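PDB 5TDY: flagellar motor switch protein FliG from Thermotoga maritima, which probably forms part of the switch complex at the base of the flagellar basal body, which interacts with chemotaxis proteins and with motor components that determine the direction of rotation. Local coordinates for residues A24-V27 with M28-D32. Sequence-based numbering, arbitrary orientation.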
loop_
_atom_site.group_PDB
_atom_site.type_symbol
_atom_site.label_atom_id
_atom_site.label_comp_id
_atom_site.label_asym_id
_atom_site.label_seq_id
_atom_site.Cartn_x
_atom_site.Cartn_y
_atom_site.Cartn_z
ATOM N N ALA B 24 -4.406 12.598 2.603
ATOM C CA ALA B 24 -4.258 12.130 3.974
ATOM C C ALA B 24 -5.270 12.804 4.894
ATOM O O ALA B 24 -5.889 12.139 5.728
ATOM C CB ALA B 24 -2.824 12.359 4.466
ATOM N N ALA B 25 -5.469 14.121 4.739
ATOM C CA ALA B 25 -6.414 14.840 5.590
ATOM C C ALA B 25 -7.828 14.309 5.413
ATOM O O ALA B 25 -8.579 14.202 6.386
ATOM C CB ALA B 25 -6.372 16.341 5.294
ATOM N N GLN B 26 -8.206 13.961 4.177
ATOM C CA GLN B 26 -9.526 13.381 3.937
ATOM C C GLN B 26 -9.659 12.007 4.597
ATOM O O GLN B 26 -10.693 11.709 5.217
ATOM C CB GLN B 26 -9.792 13.302 2.433
ATOM C CG GLN B 26 -11.103 12.581 2.019
ATOM C CD GLN B 26 -12.378 13.277 2.489
ATOM O OE1 GLN B 26 -12.382 14.472 2.810
ATOM N NE2 GLN B 26 -13.473 12.525 2.523
ATOM N N VAL B 27 -8.624 11.168 4.499
ATOM C CA VAL B 27 -8.655 9.878 5.197
ATOM C C VAL B 27 -8.825 10.082 6.699
ATOM O O VAL B 27 -9.624 9.394 7.351
ATOM C CB VAL B 27 -7.384 9.064 4.885
ATOM C CG1 VAL B 27 -7.262 7.860 5.829
ATOM C CG2 VAL B 27 -7.379 8.606 3.439
HETATM N N MSE B 28 -8.116 11.047 7.268
HETATM C CA MSE B 28 -8.139 11.218 8.722
HETATM C C MSE B 28 -9.461 11.702 9.319
HETATM O O MSE B 28 -9.716 11.518 10.519
HETATM C CB MSE B 28 -7.026 12.158 9.123
HETATM C CG MSE B 28 -5.770 11.358 9.459
HETATM SE SE MSE B 28 -4.226 12.462 9.341
HETATM C CE MSE B 28 -3.303 11.858 10.935
ATOM N N LYS B 29 -10.305 12.308 8.486
ATOM C CA LYS B 29 -11.653 12.663 8.922
ATOM C C LYS B 29 -12.516 11.442 9.212
ATOM O O LYS B 29 -13.581 11.585 9.814
ATOM C CB LYS B 29 -12.321 13.555 7.863
ATOM C CG LYS B 29 -11.720 14.962 7.831
ATOM C CD LYS B 29 -11.980 15.674 6.510
ATOM C CE LYS B 29 -11.349 17.067 6.501
ATOM N NZ LYS B 29 -11.687 17.831 5.262
ATOM N N HIS B 30 -12.066 10.247 8.832
ATOM C CA HIS B 30 -12.763 9.015 9.171
ATOM C C HIS B 30 -12.304 8.439 10.498
ATOM O O HIS B 30 -12.767 7.362 10.875
ATOM C CB HIS B 30 -12.567 7.970 8.070
ATOM C CG HIS B 30 -13.178 8.364 6.770
ATOM N ND1 HIS B 30 -14.456 7.994 6.410
ATOM C CD2 HIS B 30 -12.704 9.126 5.756
ATOM C CE1 HIS B 30 -14.740 8.505 5.225
ATOM N NE2 HIS B 30 -13.693 9.193 4.805
ATOM N N LEU B 31 -11.401 9.128 11.192
ATOM C CA LEU B 31 -10.831 8.691 12.457
ATOM C C LEU B 31 -11.205 9.685 13.542
ATOM O O LEU B 31 -11.403 10.872 13.268
ATOM C CB LEU B 31 -9.309 8.580 12.365
ATOM C CG LEU B 31 -8.858 7.644 11.236
ATOM C CD1 LEU B 31 -7.356 7.686 11.044
ATOM C CD2 LEU B 31 -9.318 6.212 11.524
ATOM N N ASP B 32 -11.288 9.203 14.778
ATOM C CA ASP B 32 -11.655 10.106 15.856
ATOM C C ASP B 32 -10.487 11.016 16.223
ATOM O O ASP B 32 -9.342 10.826 15.795
ATOM C CB ASP B 32 -12.148 9.330 17.082
ATOM C CG ASP B 32 -11.162 8.298 17.559
ATOM O OD1 ASP B 32 -10.013 8.665 17.861
ATOM O OD2 ASP B 32 -11.539 7.113 17.644
HETATM O O HOH W 1 -10.614 16.918 3.076
HETATM O O HOH W 2 -14.585 10.445 1.910
#
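Met28 N donates to Ala24 O at 2.9 Å, a regular helical bond near the C-terminal end of helix 21-28 in the all-helical N-terminal domain of FliG. Beyond it the spacing passes from four residues to three. Lys29 N makes weak bonds to both Ala25 O and Gln26 O, whereas His30 N reaches Val27 O at 3.0 Å. A type I beta turn from Met28 to Leu31, closed by Leu31 N on Met28 O, then leads the chain toward helix 33-44, whose N-cap is Asp32.

Apolar side chains join this corner to two other helices. Val27 and Ala24 lie on Leu16 of helix 8-19, while selenomethionine Met28 and Leu31 touch Leu39 of helix 33-44; Val27 also meets an apolar side chain of a second protein chain.

Two waters lie between the Gln26 amide and residues of the turn. With CG anti to the backbone N (chi1 174°) and a bend at chi2, Gln26 brings its amide beside Lys29 and His30: one water donates to OE1 and accepts from Lys29 NZ, whose extended chain runs past Ala25 O with CG 3.5 Å from that oxygen. The Gln26 amide and the His30 ring stand nearly perpendicular, and the second water, in the ring plane, sits between Gln26 NE2 and His30 NE2, 3.3 Å from the latter. At the same ring's edge, CD2 is 3.3 Å from Gln26 O.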